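Local coordinates for nadph-flavin oxidoreductase (Vibrio harveyi, PDB 1BKJ), which catalyses the NADPH-dependent reduction of FMN to FMNH2, which it supplies to luciferase for bioluminescence, at residues V166-P171 / D193-A198. Residues are numbered along the deposited sequence; the frame is centred on the assembly and turned at random.
Sequences VKPRLP and DQTMQA. With FMN (flavin mononucleotide), chain D.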
# COMPACT_ATOMS: atom_id res chain seq x y z
N VAL A 166 18.89 10.92 -5.48
CA VAL A 166 17.46 10.95 -5.13
C VAL A 166 16.66 11.57 -6.30
O VAL A 166 17.08 12.58 -6.87
CB VAL A 166 17.25 11.71 -3.79
CG1 VAL A 166 15.77 11.85 -3.45
CG2 VAL A 166 17.96 10.97 -2.65
N LYS A 167 15.61 10.86 -6.72
CA LYS A 167 14.73 11.28 -7.82
C LYS A 167 13.67 12.28 -7.35
O LYS A 167 12.97 12.04 -6.38
CB LYS A 167 14.04 10.06 -8.41
CG LYS A 167 14.33 9.82 -9.85
CD LYS A 167 13.30 8.91 -10.50
CE LYS A 167 13.93 7.65 -11.09
NZ LYS A 167 12.96 6.95 -11.99
N PRO A 168 13.57 13.47 -8.02
CA PRO A 168 12.55 14.45 -7.62
C PRO A 168 11.13 14.01 -7.98
O PRO A 168 10.93 13.26 -8.93
CB PRO A 168 12.98 15.72 -8.37
CG PRO A 168 13.71 15.19 -9.58
CD PRO A 168 14.49 14.03 -9.04
N ARG A 169 10.16 14.39 -7.15
CA ARG A 169 8.75 14.05 -7.38
C ARG A 169 8.00 15.31 -7.71
O ARG A 169 8.55 16.41 -7.60
CB ARG A 169 8.12 13.46 -6.11
CG ARG A 169 8.11 11.95 -6.02
CD ARG A 169 9.47 11.40 -5.71
NE ARG A 169 9.40 10.00 -5.29
CZ ARG A 169 10.37 9.11 -5.49
NH1 ARG A 169 11.48 9.45 -6.13
NH2 ARG A 169 10.23 7.87 -5.06
N LEU A 170 6.74 15.15 -8.12
CA LEU A 170 5.85 16.28 -8.41
C LEU A 170 5.78 17.12 -7.13
O LEU A 170 5.95 16.57 -6.03
CB LEU A 170 4.45 15.78 -8.78
CG LEU A 170 4.18 15.29 -10.20
CD1 LEU A 170 2.89 14.50 -10.21
CD2 LEU A 170 4.12 16.45 -11.17
N PRO A 171 5.67 18.46 -7.25
CA PRO A 171 5.60 19.26 -6.02
C PRO A 171 4.31 19.05 -5.22
O PRO A 171 3.30 18.61 -5.78
CB PRO A 171 5.78 20.69 -6.52
CG PRO A 171 5.36 20.63 -7.95
CD PRO A 171 5.87 19.32 -8.43
N ASP A 193 8.95 18.57 -15.88
CA ASP A 193 9.62 17.95 -17.03
C ASP A 193 11.04 18.50 -17.20
O ASP A 193 11.96 17.75 -17.54
CB ASP A 193 8.83 18.21 -18.32
CG ASP A 193 7.72 17.19 -18.57
OD1 ASP A 193 7.66 16.14 -17.89
OD2 ASP A 193 6.91 17.44 -19.49
N GLN A 194 11.21 19.80 -16.93
CA GLN A 194 12.53 20.45 -17.04
C GLN A 194 13.43 20.01 -15.87
O GLN A 194 14.64 19.84 -16.04
CB GLN A 194 12.38 21.98 -17.11
N THR A 195 12.82 19.73 -14.72
CA THR A 195 13.53 19.26 -13.52
C THR A 195 14.01 17.81 -13.76
O THR A 195 15.14 17.46 -13.38
CB THR A 195 12.62 19.34 -12.26
OG1 THR A 195 12.26 20.70 -12.01
CG2 THR A 195 13.31 18.78 -11.01
N MET A 196 13.19 17.01 -14.44
CA MET A 196 13.54 15.62 -14.73
C MET A 196 14.59 15.47 -15.82
O MET A 196 15.40 14.56 -15.76
CB MET A 196 12.30 14.79 -15.04
CG MET A 196 11.44 14.50 -13.83
SD MET A 196 12.27 13.65 -12.47
CE MET A 196 12.38 12.02 -13.11
N GLN A 197 14.59 16.40 -16.79
CA GLN A 197 15.57 16.41 -17.89
C GLN A 197 16.98 16.70 -17.33
O GLN A 197 17.95 16.09 -17.77
CB GLN A 197 15.19 17.43 -18.97
N ALA A 198 17.04 17.53 -16.28
CA ALA A 198 18.30 17.88 -15.59
C ALA A 198 18.88 16.68 -14.84
O ALA A 198 20.10 16.49 -14.81
CB ALA A 198 18.08 19.04 -14.63
N1 FMN D . 11.68 -0.80 -10.31
C2 FMN D . 12.31 -1.72 -11.11
O2 FMN D . 13.40 -1.57 -11.60
N3 FMN D . 11.52 -2.82 -11.39
C4 FMN D . 10.13 -2.98 -11.12
O4 FMN D . 9.57 -3.97 -11.56
C4A FMN D . 9.55 -1.91 -10.36
N5 FMN D . 8.28 -2.15 -9.86
C5A FMN D . 7.73 -1.31 -8.88
C6 FMN D . 6.52 -1.68 -8.31
C7 FMN D . 5.96 -0.92 -7.29
C7M FMN D . 4.72 -1.51 -6.56
C8 FMN D . 6.61 0.28 -6.87
C8M FMN D . 6.03 1.23 -5.88
C9 FMN D . 7.81 0.66 -7.42
C9A FMN D . 8.41 -0.14 -8.45
N10 FMN D . 9.71 0.14 -9.02
C10 FMN D . 10.32 -0.79 -9.90
C1' FMN D . 10.51 1.12 -8.52
C2' FMN D . 10.57 2.43 -9.28
O2' FMN D . 10.56 2.48 -10.64
C3' FMN D . 10.73 3.66 -8.49
O3' FMN D . 10.16 3.67 -7.21
C4' FMN D . 10.84 5.02 -9.12
O4' FMN D . 11.12 5.14 -10.50
C5' FMN D . 11.07 6.20 -8.30
O5' FMN D . 12.49 6.09 -8.00
P FMN D . 13.11 5.82 -6.52
O1P FMN D . 12.81 7.04 -5.79
O2P FMN D . 14.54 5.52 -6.80
O3P FMN D . 12.36 4.72 -5.87
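FMN O1P takes two hydrogen bonds from one guanidinium group: Arg169 NH1 and Arg169 NH2 each stand 2.8 Å from it. The two nitrogens converge on this single oxygen, with the phosphorus in the guanidinium plane at its edge, and both bonds are bent (N-H...O 144° and 142°). NH1 also reaches back to Lys167 O at 3.0 Å, approaching from above the carbonyl plane, while NH2 bonds to Ala37 O of the second subunit; together these help fix how the group is turned. Lys167 runs alongside the phosphate ester and ribityl chain. A bend at chi3 (-121°) sets its CE beside FMN O5', and NZ meets FMN O4' at 3.0 Å, with Tyr200 OH as a further partner.

Between these two residues Pro168 faces helix 186-199. Its CG rests on Met196 SD at 3.6 Å and on Thr195 CG2 at 3.9 Å, the methyl anti to the backbone N; Thr195 OG1 bonds to Ser191 O. The methionine, folded at chi2 and chi3, brings CE within 4.2 Å of Lys167 CD. Apolar contacts and a Pro168 O to Tyr192 OH bond thus seat the loop on the helix; Arg169 holds the phosphate and probably offsets its charge, while Lys167 spans both sides, touching Met196 and holding the ribityl hydroxyl.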